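Side-chain contacts in formylmethanofuran--tetrahydromethanopterin formyltransferase (Methanosarcina barkeri, PDB 1M5S), which catalyses the reversible transfer of a formyl group from formylmethanofuran to tetrahydromethanopterin, an early step in making methane from carbon dioxide: residues Ala21-Thr26 and Glu86-Arg91; Val35-Ala40 and Pro70-Gln75; Ala103-Leu108 and Thr132-Arg137; Asp185-Leu190 and Ile247-Leu252. All blocks are in the same frame, centred on the assembly; numbering follows the deposited sequence.

Contact 1. Residues Ala21-Thr26 and Glu86-Arg91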
loop_
_atom_site.group_PDB
_atom_site.type_symbol
_atom_site.label_atom_id
_atom_site.label_comp_id
_atom_site.label_asym_id
_atom_site.label_seq_id
_atom_site.Cartn_x
_atom_site.Cartn_y
_atom_site.Cartn_z
ATOM N N ALA A 21 -25.296 10.850 0.674
ATOM C CA ALA A 21 -24.791 11.324 1.964
ATOM C C ALA A 21 -23.258 11.369 1.955
ATOM O O ALA A 21 -22.623 10.454 1.458
ATOM C CB ALA A 21 -25.282 10.411 3.085
ATOM N N ARG A 22 -22.699 12.509 2.339
ATOM C CA ARG A 22 -21.255 12.727 2.498
ATOM C C ARG A 22 -20.879 12.617 3.979
ATOM O O ARG A 22 -21.533 13.213 4.849
ATOM C CB ARG A 22 -20.905 14.120 1.977
ATOM C CG ARG A 22 -19.455 14.262 1.514
ATOM C CD ARG A 22 -18.975 15.711 1.583
ATOM N NE ARG A 22 -17.816 15.996 0.727
ATOM C CZ ARG A 22 -17.010 17.050 0.914
ATOM N NH1 ARG A 22 -17.231 17.914 1.916
ATOM N NH2 ARG A 22 -15.949 17.329 0.149
ATOM N N VAL A 23 -19.875 11.783 4.254
ATOM C CA VAL A 23 -19.356 11.547 5.608
ATOM C C VAL A 23 -17.830 11.722 5.629
ATOM O O VAL A 23 -17.133 11.194 4.767
ATOM C CB VAL A 23 -19.668 10.105 6.110
ATOM C CG1 VAL A 23 -19.269 9.963 7.561
ATOM C CG2 VAL A 23 -21.126 9.785 5.921
ATOM N N LEU A 24 -17.319 12.422 6.642
ATOM C CA LEU A 24 -15.883 12.505 6.890
ATOM C C LEU A 24 -15.480 11.543 8.005
ATOM O O LEU A 24 -16.005 11.620 9.116
ATOM C CB LEU A 24 -15.493 13.928 7.293
ATOM C CG LEU A 24 -14.055 14.180 7.748
ATOM C CD1 LEU A 24 -13.083 13.869 6.627
ATOM C CD2 LEU A 24 -13.912 15.618 8.170
ATOM N N ILE A 25 -14.646 10.564 7.667
ATOM C CA ILE A 25 -14.061 9.686 8.676
ATOM C C ILE A 25 -12.626 10.133 8.950
ATOM O O ILE A 25 -11.809 10.187 8.033
ATOM C CB ILE A 25 -14.052 8.203 8.216
ATOM C CG1 ILE A 25 -15.463 7.763 7.814
ATOM C CG2 ILE A 25 -13.550 7.301 9.348
ATOM C CD1 ILE A 25 -15.494 6.512 6.970
ATOM N N THR A 26 -12.363 10.590 10.175
ATOM C CA THR A 26 -10.987 10.847 10.599
ATOM C C THR A 26 -10.466 9.691 11.435
ATOM O O THR A 26 -11.237 8.820 11.860
ATOM C CB THR A 26 -10.843 12.144 11.418
ATOM O OG1 THR A 26 -11.428 11.963 12.708
ATOM C CG2 THR A 26 -11.509 13.328 10.699
ATOM N N GLU A 86 -30.828 4.428 6.675
ATOM C CA GLU A 86 -30.619 3.038 7.063
ATOM C C GLU A 86 -29.189 2.593 6.754
ATOM O O GLU A 86 -28.528 1.993 7.603
ATOM C CB GLU A 86 -31.616 2.139 6.325
ATOM C CG GLU A 86 -31.686 0.695 6.812
ATOM C CD GLU A 86 -32.628 -0.162 5.972
ATOM O OE1 GLU A 86 -33.534 0.395 5.310
ATOM O OE2 GLU A 86 -32.461 -1.399 5.970
ATOM N N GLN A 87 -28.714 2.920 5.551
ATOM C CA GLN A 87 -27.377 2.531 5.112
ATOM C C GLN A 87 -26.310 3.246 5.921
ATOM O O GLN A 87 -25.283 2.665 6.259
ATOM C CB GLN A 87 -27.183 2.841 3.631
ATOM C CG GLN A 87 -27.796 1.820 2.712
ATOM C CD GLN A 87 -27.301 0.417 2.980
ATOM O OE1 GLN A 87 -26.140 0.106 2.740
ATOM N NE2 GLN A 87 -28.195 -0.453 3.439
ATOM N N LEU A 88 -26.575 4.505 6.249
ATOM C CA LEU A 88 -25.683 5.278 7.099
ATOM C C LEU A 88 -25.558 4.648 8.481
ATOM O O LEU A 88 -24.450 4.466 8.983
ATOM C CB LEU A 88 -26.190 6.709 7.232
ATOM C CG LEU A 88 -25.980 7.580 5.998
ATOM C CD1 LEU A 88 -26.644 8.929 6.202
ATOM C CD2 LEU A 88 -24.500 7.747 5.744
ATOM N N LEU A 89 -26.689 4.252 9.054
ATOM C CA LEU A 89 -26.707 3.641 10.379
ATOM C C LEU A 89 -25.905 2.355 10.405
ATOM O O LEU A 89 -25.015 2.198 11.229
ATOM C CB LEU A 89 -28.150 3.355 10.835
ATOM C CG LEU A 89 -28.747 4.306 11.870
ATOM C CD1 LEU A 89 -27.803 4.423 13.055
ATOM C CD2 LEU A 89 -28.975 5.665 11.231
ATOM N N GLU A 90 -26.178 1.473 9.449
ATOM C CA GLU A 90 -25.569 0.151 9.421
ATOM C C GLU A 90 -24.079 0.202 9.046
ATOM O O GLU A 90 -23.265 -0.512 9.624
ATOM C CB GLU A 90 -26.336 -0.744 8.444
ATOM C CG GLU A 90 -27.717 -1.143 8.962
ATOM C CD GLU A 90 -28.500 -2.001 7.997
ATOM O OE1 GLU A 90 -27.919 -2.952 7.424
ATOM O OE2 GLU A 90 -29.716 -1.740 7.849
ATOM N N ARG A 91 -23.722 1.096 8.129
ATOM C CA ARG A 91 -22.346 1.172 7.595
ATOM C C ARG A 91 -21.398 1.934 8.540
ATOM O O ARG A 91 -20.212 1.597 8.665
ATOM C CB ARG A 91 -22.347 1.854 6.229
ATOM C CG ARG A 91 -22.489 0.858 5.072
ATOM C CD ARG A 91 -22.931 1.520 3.766
ATOM N NE ARG A 91 -23.415 0.560 2.762
ATOM C CZ ARG A 91 -22.617 -0.258 2.060
ATOM N NH1 ARG A 91 -21.289 -0.254 2.244
ATOM N NH2 ARG A 91 -23.057 -1.127 1.139
#
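R91 NE donates to Q87 OE1 at 2.8 Å, an almost straight bond (N-H...O 162°) spanning one helical turn beside L88, the residue that carries helix 81-95 onto A21 and V23 of strand 12-26. The oxygen lies close to the guanidinium plane, which limits how that group can turn. R91 NH1 also bonds to A40 O and G42 O, while its NH2 bonds to F43 O. F43 of the second subunit packs on Q87 and R91. Across the contact itself everything is apolar. L88 CG sits beside its own backbone N (chi1 -74°), and both methyls reach the strand: CD1 lies 3.7 Å from A21 CB, and CD2 lies 3.8 Å from A21 CB. L88 CD2 is also 3.9 Å from V23 CG2, with the two side chains running past each other in opposite directions. With an alanine here both methyls would be gone, and A21 CB and V23 CG2 would probably face a gap. R22, between A21 and V23 in the strand, points away from the helix and forms a salt bridge with E57. One face of strand 12-26 is thus packed by helix 81-95, helix-on-sheet packing of the alpha/beta sandwich.

Contact 2. Residues Val35-Ala40 and Pro70-Gln75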
loop_
_atom_site.group_PDB
_atom_site.type_symbol
_atom_site.label_atom_id
_atom_site.label_comp_id
_atom_site.label_asym_id
_atom_site.label_seq_id
_atom_site.Cartn_x
_atom_site.Cartn_y
_atom_site.Cartn_z
ATOM N N VAL A 35 -8.629 2.321 6.017
ATOM C CA VAL A 35 -9.199 1.043 6.433
ATOM C C VAL A 35 -10.702 1.148 6.735
ATOM O O VAL A 35 -11.499 0.376 6.196
ATOM C CB VAL A 35 -8.459 0.486 7.677
ATOM C CG1 VAL A 35 -9.231 -0.680 8.284
ATOM C CG2 VAL A 35 -7.071 0.035 7.286
ATOM N N ALA A 36 -11.081 2.159 7.520
ATOM C CA ALA A 36 -12.478 2.392 7.911
ATOM C C ALA A 36 -13.356 2.787 6.724
ATOM O O ALA A 36 -14.432 2.229 6.529
ATOM C CB ALA A 36 -12.541 3.476 8.978
ATOM N N ALA A 37 -12.874 3.738 5.932
ATOM C CA ALA A 37 -13.594 4.225 4.763
ATOM C C ALA A 37 -13.833 3.125 3.750
ATOM O O ALA A 37 -14.860 3.097 3.090
ATOM C CB ALA A 37 -12.823 5.360 4.115
ATOM N N THR A 38 -12.867 2.224 3.624
ATOM C CA THR A 38 -12.956 1.130 2.670
ATOM C C THR A 38 -13.971 0.082 3.118
ATOM O O THR A 38 -14.827 -0.338 2.338
ATOM C CB THR A 38 -11.575 0.470 2.474
ATOM O OG1 THR A 38 -10.656 1.450 1.967
ATOM C CG2 THR A 38 -11.666 -0.696 1.494
ATOM N N GLU A 39 -13.859 -0.343 4.375
ATOM C CA GLU A 39 -14.796 -1.288 4.965
ATOM C C GLU A 39 -16.230 -0.758 4.867
ATOM O O GLU A 39 -17.137 -1.473 4.445
ATOM C CB GLU A 39 -14.419 -1.532 6.430
ATOM C CG GLU A 39 -15.308 -2.525 7.156
ATOM C CD GLU A 39 -15.206 -3.940 6.607
ATOM O OE1 GLU A 39 -14.084 -4.397 6.305
ATOM O OE2 GLU A 39 -16.252 -4.619 6.527
ATOM N N ALA A 40 -16.384 0.540 5.101
ATOM C CA ALA A 40 -17.698 1.175 5.171
ATOM C C ALA A 40 -18.355 1.388 3.806
ATOM O O ALA A 40 -19.563 1.623 3.735
ATOM C CB ALA A 40 -17.592 2.503 5.906
ATOM N N PRO A 70 -5.899 13.291 10.085
ATOM C CA PRO A 70 -6.133 12.810 8.712
ATOM C C PRO A 70 -7.515 12.171 8.564
ATOM O O PRO A 70 -8.005 11.528 9.494
ATOM C CB PRO A 70 -5.021 11.787 8.521
ATOM C CG PRO A 70 -4.849 11.240 9.935
ATOM C CD PRO A 70 -4.831 12.517 10.735
ATOM N N GLY A 71 -8.159 12.361 7.413
ATOM C CA GLY A 71 -9.455 11.731 7.197
ATOM C C GLY A 71 -9.750 11.339 5.758
ATOM O O GLY A 71 -8.897 11.460 4.881
ATOM N N VAL A 72 -10.925 10.750 5.549
ATOM C CA VAL A 72 -11.390 10.343 4.221
ATOM C C VAL A 72 -12.869 10.721 4.100
ATOM O O VAL A 72 -13.673 10.380 4.972
ATOM C CB VAL A 72 -11.269 8.807 3.996
ATOM C CG1 VAL A 72 -11.686 8.455 2.581
ATOM C CG2 VAL A 72 -9.848 8.335 4.254
ATOM N N TYR A 73 -13.203 11.473 3.053
ATOM C CA TYR A 73 -14.597 11.725 2.691
ATOM C C TYR A 73 -15.148 10.551 1.902
ATOM O O TYR A 73 -14.511 10.072 0.960
ATOM C CB TYR A 73 -14.723 12.991 1.843
ATOM C CG TYR A 73 -14.454 14.268 2.598
ATOM C CD1 TYR A 73 -15.441 14.855 3.388
ATOM C CD2 TYR A 73 -13.224 14.913 2.489
ATOM C CE1 TYR A 73 -15.208 16.061 4.038
ATOM C CE2 TYR A 73 -12.978 16.112 3.142
ATOM C CZ TYR A 73 -13.973 16.684 3.911
ATOM O OH TYR A 73 -13.733 17.894 4.526
ATOM N N VAL A 74 -16.283 10.029 2.351
ATOM C CA VAL A 74 -16.995 9.005 1.598
ATOM C C VAL A 74 -18.389 9.509 1.218
ATOM O O VAL A 74 -18.855 10.526 1.737
ATOM C CB VAL A 74 -17.110 7.675 2.395
ATOM C CG1 VAL A 74 -15.720 7.072 2.611
ATOM C CG2 VAL A 74 -17.809 7.903 3.725
ATOM N N GLN A 75 -18.927 8.930 0.152
ATOM C CA GLN A 75 -20.298 9.183 -0.250
ATOM C C GLN A 75 -21.022 7.856 -0.233
ATOM O O GLN A 75 -20.462 6.838 -0.634
ATOM C CB GLN A 75 -20.351 9.793 -1.654
ATOM C CG GLN A 75 -19.874 11.231 -1.726
ATOM C CD GLN A 75 -19.963 11.815 -3.126
ATOM O OE1 GLN A 75 -20.642 11.274 -3.998
ATOM N NE2 GLN A 75 -19.294 12.945 -3.335
#
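This is apolar helix-on-sheet packing, in which A37 of helix 30-41 lies against V72 and V74 of strand 71-78. No hydrogen bond crosses between the segments, and the three residues that touch are all buried. The evidence for close approach is the backbone spacing, since the CA atoms of A37 and V72 are 6.5 Å apart. A methyl is the whole side chain on the helical side, and it meets two valines that lie two places apart on the strand and face the same way. A37 CB lies 3.6 Å from V72 CG1 and 3.7 Å from V74 CG1. The V72 stem joins in as well, its CB being 3.8 Å from A37 CB.

The two valines present their methyls through different torsions. In V72 the touching CG1 is opposite the backbone N (chi1 -177°), whereas in V74 it lies beside the backbone N (chi1 -65°). V74 CG1 also comes to 4.1 Å from A37 O. Y73, between the valines, turns to the reverse face and makes a cation-pi contact with R22.

V72 also packs on I56, and V74 on V23. The other side of the helix faces the second subunit: T38 packs on T38 of that subunit, and E39 OE2 accepts from A44 N of that subunit. The helix is therefore covered by its own sheet on one side and by a neighbouring chain on another, a helical layer of an alpha/beta sandwich that also serves as oligomer interface.

Contact 3. Residues Ala103-Leu108 and Thr132-Arg137; sequences AVFNGL and TQIAGR
A long arginine reaching from a tight hairpin to a backbone carbonyl is the striking feature here: R137 NH1 donates to N106 O at 2.8 Å. R137 closes the type I' beta turn from I134 that joins strands 130-134 and 137-144, and the I134 N to R137 O (2.9 Å) and R137 N to I134 O (2.8 Å) bonds make it a two-residue beta-hairpin. Its chain is extended from CG to NE (chi2 -172°), which carries the guanidinium along F105 to the end of strand 103-106. The bond uses a lone pair in the carbonyl plane, and N106 O lies within 1° of the guanidinium plane. A water accepts from R137 NH2 at 2.7 Å. NH1 also forms a salt bridge with E152, which accepts from N106 N too. A leucine in its place would probably leave E152 without its ionic mate and N106 O without this donor. N106 starts toward the hairpin, but its amide leads off to other partners, OD1 accepting from G156 N and from L108 N in an Asx turn. Beside the polar link, F105 and I134 cross at about a right angle, with F105 CE1 4.0 Å from I134 CG2.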
loop_
_atom_site.group_PDB
_atom_site.type_symbol
_atom_site.label_atom_id
_atom_site.label_comp_id
_atom_site.label_asym_id
_atom_site.label_seq_id
_atom_site.Cartn_x
_atom_site.Cartn_y
_atom_site.Cartn_z
ATOM N N ALA A 103 -13.200 8.845 14.012
ATOM C CA ALA A 103 -14.257 9.781 14.396
ATOM C C ALA A 103 -15.059 10.088 13.137
ATOM O O ALA A 103 -14.545 9.959 12.027
ATOM C CB ALA A 103 -13.658 11.063 14.969
ATOM N N VAL A 104 -16.350 10.356 13.308
ATOM C CA VAL A 104 -17.249 10.629 12.191
ATOM C C VAL A 104 -17.771 12.056 12.280
ATOM O O VAL A 104 -18.266 12.477 13.324
ATOM C CB VAL A 104 -18.457 9.665 12.192
ATOM C CG1 VAL A 104 -19.489 10.108 11.171
ATOM C CG2 VAL A 104 -17.999 8.265 11.880
ATOM N N PHE A 105 -17.615 12.805 11.194
ATOM C CA PHE A 105 -18.146 14.159 11.095
ATOM C C PHE A 105 -19.055 14.293 9.881
ATOM O O PHE A 105 -19.067 13.431 8.998
ATOM C CB PHE A 105 -17.005 15.171 11.002
ATOM C CG PHE A 105 -16.081 15.145 12.187
ATOM C CD1 PHE A 105 -16.392 15.848 13.344
ATOM C CD2 PHE A 105 -14.918 14.386 12.161
ATOM C CE1 PHE A 105 -15.560 15.793 14.458
ATOM C CE2 PHE A 105 -14.084 14.330 13.269
ATOM C CZ PHE A 105 -14.409 15.034 14.417
ATOM N N ASN A 106 -19.803 15.388 9.841
ATOM C CA ASN A 106 -20.791 15.620 8.793
ATOM C C ASN A 106 -20.120 16.182 7.539
ATOM O O ASN A 106 -19.526 17.262 7.578
ATOM C CB ASN A 106 -21.851 16.604 9.302
ATOM C CG ASN A 106 -23.072 16.668 8.410
ATOM O OD1 ASN A 106 -23.092 16.118 7.303
ATOM N ND2 ASN A 106 -24.116 17.314 8.906
ATOM N N GLY A 107 -20.252 15.464 6.424
ATOM C CA GLY A 107 -19.665 15.918 5.176
ATOM C C GLY A 107 -20.471 16.998 4.478
ATOM O O GLY A 107 -19.910 17.799 3.728
ATOM N N LEU A 108 -21.782 17.025 4.724
ATOM C CA LEU A 108 -22.683 17.998 4.095
ATOM C C LEU A 108 -23.440 18.825 5.139
ATOM O O LEU A 108 -24.655 18.697 5.280
ATOM C CB LEU A 108 -23.684 17.275 3.180
ATOM C CG LEU A 108 -23.247 16.906 1.754
ATOM C CD1 LEU A 108 -24.094 15.773 1.216
ATOM C CD2 LEU A 108 -23.348 18.122 0.853
ATOM N N THR A 132 -20.207 16.671 23.456
ATOM C CA THR A 132 -19.126 17.642 23.430
ATOM C C THR A 132 -19.228 18.499 22.167
ATOM O O THR A 132 -20.186 18.373 21.393
ATOM C CB THR A 132 -17.730 16.935 23.507
ATOM O OG1 THR A 132 -16.687 17.916 23.535
ATOM C CG2 THR A 132 -17.515 16.001 22.320
ATOM N N GLN A 133 -18.269 19.404 22.003
ATOM C CA GLN A 133 -18.241 20.309 20.866
ATOM C C GLN A 133 -16.850 20.348 20.239
ATOM O O GLN A 133 -15.891 20.816 20.862
ATOM C CB GLN A 133 -18.642 21.712 21.316
ATOM C CG GLN A 133 -18.580 22.751 20.231
ATOM C CD GLN A 133 -19.765 23.681 20.274
ATOM O OE1 GLN A 133 -20.916 23.234 20.324
ATOM N NE2 GLN A 133 -19.498 24.984 20.266
ATOM N N ILE A 134 -16.750 19.867 19.000
ATOM C CA ILE A 134 -15.501 19.942 18.242
ATOM C C ILE A 134 -15.605 20.934 17.071
ATOM O O ILE A 134 -16.416 20.761 16.151
ATOM C CB ILE A 134 -15.069 18.527 17.737
ATOM C CG1 ILE A 134 -14.632 17.664 18.923
ATOM C CG2 ILE A 134 -13.890 18.626 16.774
ATOM C CD1 ILE A 134 -15.460 16.434 19.123
ATOM N N ALA A 135 -14.809 21.999 17.148
ATOM C CA ALA A 135 -14.790 23.040 16.129
ATOM C C ALA A 135 -16.211 23.517 15.820
ATOM O O ALA A 135 -16.674 23.429 14.687
ATOM C CB ALA A 135 -14.104 22.518 14.864
ATOM N N GLY A 136 -16.939 23.900 16.870
ATOM C CA GLY A 136 -18.287 24.422 16.699
ATOM C C GLY A 136 -19.339 23.362 16.409
ATOM O O GLY A 136 -20.536 23.620 16.527
ATOM N N ARG A 137 -18.881 22.166 16.055
ATOM C CA ARG A 137 -19.766 21.043 15.694
ATOM C C ARG A 137 -20.214 20.277 16.944
ATOM O O ARG A 137 -19.427 20.059 17.877
ATOM C CB ARG A 137 -19.030 20.062 14.780
ATOM C CG ARG A 137 -18.736 20.633 13.391
ATOM C CD ARG A 137 -18.172 19.585 12.430
ATOM N NE ARG A 137 -17.578 20.169 11.219
ATOM C CZ ARG A 137 -17.804 19.709 9.981
ATOM N NH1 ARG A 137 -18.610 18.660 9.771
ATOM N NH2 ARG A 137 -17.264 20.239 8.875
HETATM O O HOH W 1 -17.988 18.940 6.582
#

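Contact 4. Residues Asp185-Leu190 and Ile247-Leu252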
loop_
_atom_site.group_PDB
_atom_site.type_symbol
_atom_site.label_atom_id
_atom_site.label_comp_id
_atom_site.label_asym_id
_atom_site.label_seq_id
_atom_site.Cartn_x
_atom_site.Cartn_y
_atom_site.Cartn_z
ATOM N N ASP A 185 -7.384 7.124 -10.056
ATOM C CA ASP A 185 -6.482 7.824 -9.143
ATOM C C ASP A 185 -6.673 9.329 -9.268
ATOM O O ASP A 185 -6.562 10.060 -8.287
ATOM C CB ASP A 185 -5.019 7.478 -9.447
ATOM C CG ASP A 185 -4.623 6.092 -8.960
ATOM O OD1 ASP A 185 -5.256 5.556 -8.024
ATOM O OD2 ASP A 185 -3.648 5.538 -9.501
ATOM N N THR A 186 -6.910 9.790 -10.493
ATOM C CA THR A 186 -7.113 11.212 -10.761
ATOM C C THR A 186 -8.433 11.693 -10.164
ATOM O O THR A 186 -8.487 12.724 -9.500
ATOM C CB THR A 186 -7.131 11.485 -12.269
ATOM O OG1 THR A 186 -5.983 10.876 -12.864
ATOM C CG2 THR A 186 -7.098 12.976 -12.546
ATOM N N ILE A 187 -9.485 10.910 -10.376
ATOM C CA ILE A 187 -10.803 11.241 -9.859
ATOM C C ILE A 187 -10.829 11.232 -8.326
ATOM O O ILE A 187 -11.497 12.066 -7.721
ATOM C CB ILE A 187 -11.868 10.278 -10.432
ATOM C CG1 ILE A 187 -11.958 10.477 -11.950
ATOM C CG2 ILE A 187 -13.227 10.530 -9.783
ATOM C CD1 ILE A 187 -12.785 9.440 -12.664
ATOM N N ALA A 188 -9.981 10.411 -7.707
ATOM C CA ALA A 188 -9.930 10.350 -6.246
ATOM C C ALA A 188 -9.216 11.563 -5.631
ATOM O O ALA A 188 -9.218 11.736 -4.411
ATOM C CB ALA A 188 -9.276 9.049 -5.791
ATOM N N GLU A 189 -8.637 12.414 -6.476
ATOM C CA GLU A 189 -8.099 13.696 -6.012
ATOM C C GLU A 189 -9.187 14.769 -5.992
ATOM O O GLU A 189 -8.991 15.845 -5.431
ATOM C CB GLU A 189 -6.971 14.191 -6.919
ATOM C CG GLU A 189 -5.784 13.259 -7.109
ATOM C CD GLU A 189 -4.840 13.735 -8.226
ATOM O OE1 GLU A 189 -5.191 14.686 -8.969
ATOM O OE2 GLU A 189 -3.750 13.144 -8.379
ATOM N N LEU A 190 -10.288 14.505 -6.689
ATOM C CA LEU A 190 -11.310 15.520 -6.942
ATOM C C LEU A 190 -12.472 15.498 -5.943
ATOM O O LEU A 190 -13.058 14.448 -5.663
ATOM C CB LEU A 190 -11.851 15.371 -8.369
ATOM C CG LEU A 190 -10.854 15.549 -9.518
ATOM C CD1 LEU A 190 -11.560 15.338 -10.842
ATOM C CD2 LEU A 190 -10.241 16.929 -9.464
ATOM N N ILE A 247 -15.570 3.566 -16.395
ATOM C CA ILE A 247 -15.516 4.203 -15.090
ATOM C C ILE A 247 -16.847 4.907 -14.835
ATOM O O ILE A 247 -17.269 5.737 -15.637
ATOM C CB ILE A 247 -14.335 5.201 -15.010
ATOM C CG1 ILE A 247 -13.014 4.423 -15.093
ATOM C CG2 ILE A 247 -14.395 6.006 -13.714
ATOM C CD1 ILE A 247 -11.822 5.203 -14.693
ATOM N N VAL A 248 -17.590 4.403 -13.848
ATOM C CA VAL A 248 -18.829 5.034 -13.394
ATOM C C VAL A 248 -18.546 6.037 -12.283
ATOM O O VAL A 248 -17.783 5.757 -11.364
ATOM C CB VAL A 248 -19.839 3.986 -12.884
ATOM C CG1 VAL A 248 -21.091 4.672 -12.367
ATOM C CG2 VAL A 248 -20.199 3.028 -14.002
ATOM N N ILE A 249 -19.197 7.191 -12.369
ATOM C CA ILE A 249 -18.938 8.337 -11.497
ATOM C C ILE A 249 -20.270 8.831 -10.903
ATOM O O ILE A 249 -21.213 9.116 -11.641
ATOM C CB ILE A 249 -18.283 9.501 -12.301
ATOM C CG1 ILE A 249 -17.020 9.002 -13.005
ATOM C CG2 ILE A 249 -17.960 10.672 -11.391
ATOM C CD1 ILE A 249 -16.459 9.947 -14.026
ATOM N N ASN A 250 -20.391 8.770 -9.578
ATOM C CA ASN A 250 -21.472 9.446 -8.865
ATOM C C ASN A 250 -20.922 10.739 -8.305
ATOM O O ASN A 250 -19.719 10.864 -8.099
ATOM C CB ASN A 250 -21.999 8.581 -7.722
ATOM C CG ASN A 250 -22.689 7.329 -8.209
ATOM O OD1 ASN A 250 -22.662 7.013 -9.399
ATOM N ND2 ASN A 250 -23.306 6.598 -7.290
ATOM N N GLY A 251 -21.796 11.705 -8.057
ATOM C CA GLY A 251 -21.325 13.004 -7.609
ATOM C C GLY A 251 -22.423 13.926 -7.122
ATOM O O GLY A 251 -23.603 13.716 -7.413
ATOM N N LEU A 252 -22.015 14.992 -6.444
ATOM C CA LEU A 252 -22.938 15.909 -5.785
ATOM C C LEU A 252 -23.693 16.801 -6.771
ATOM O O LEU A 252 -24.899 17.019 -6.625
ATOM C CB LEU A 252 -22.170 16.767 -4.778
ATOM C CG LEU A 252 -21.513 15.963 -3.650
ATOM C CD1 LEU A 252 -20.655 16.875 -2.780
ATOM C CD2 LEU A 252 -22.593 15.273 -2.826
#
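I187 of helix 173-187 projects toward I247 and I249 of strand 243-251 and reaches them with a single atom, CD1. The setting is again the alpha/beta sandwich, here with a helix laid against a strand that pairs antiparallel with strand 147-170.

From the backbone, I187 CB starts too far off to touch the strand. The branch methyl I187 CG2 also falls short, being 5.0 Å from I249 CG2, and is not a packing partner. The other branch does the work. CG1 lies opposite the carbonyl carbon (chi1 -64°), and chi2 of 170° stretches the chain, so that the tip is pushed outward from the helix. I187 CG1 itself is still 5.0 Å from I249 CD1. Only I187 CD1 closes the distance, lying 3.9 Å from I247 CG2 and 4.0 Å from I249 CD1.

The two partners offer different parts of themselves: I247 gives its branch methyl and slides past I187 in the opposite direction, while I249 gives its terminal methyl and meets I187 at a slant. The long side chains are in keeping with the backbone spacing, since the CA atoms of I187 and I249 are 8.8 Å apart. T193 touches both I187 and I249, T195 touches I187 and I247, and M261 of helix 254-268 packs on I249.

The same segment borders the third subunit, where E189 OE1 is hydrogen-bonded to S61 OG of that subunit. After I187 the chain makes a type I beta turn, closed by L190 N donating to I187 O at 2.9 Å.

From the N terminus, strand 12-26 opens the loop that contact 1 closes when helix 81-95 returns to it. Contact 2 is nested inside that loop, with helix 30-41 packing on strand 71-78. The two are joined directly, because strands 12-26 and 71-78 are neighbours and V23 and V74 touch. Contact 3 follows in series: strand 103-106 pairs with the other edge of strand 12-26, and the turn at 134-137 comes back to strand 103-106. None of these loops cross. Contact 4, also in series, lies in the proximal lobe and ties helix 173-187 to strand 243-251. Q75 packs on G251 and L252, linking contact 2 to contact 4 and so the N-terminal part to the proximal lobe.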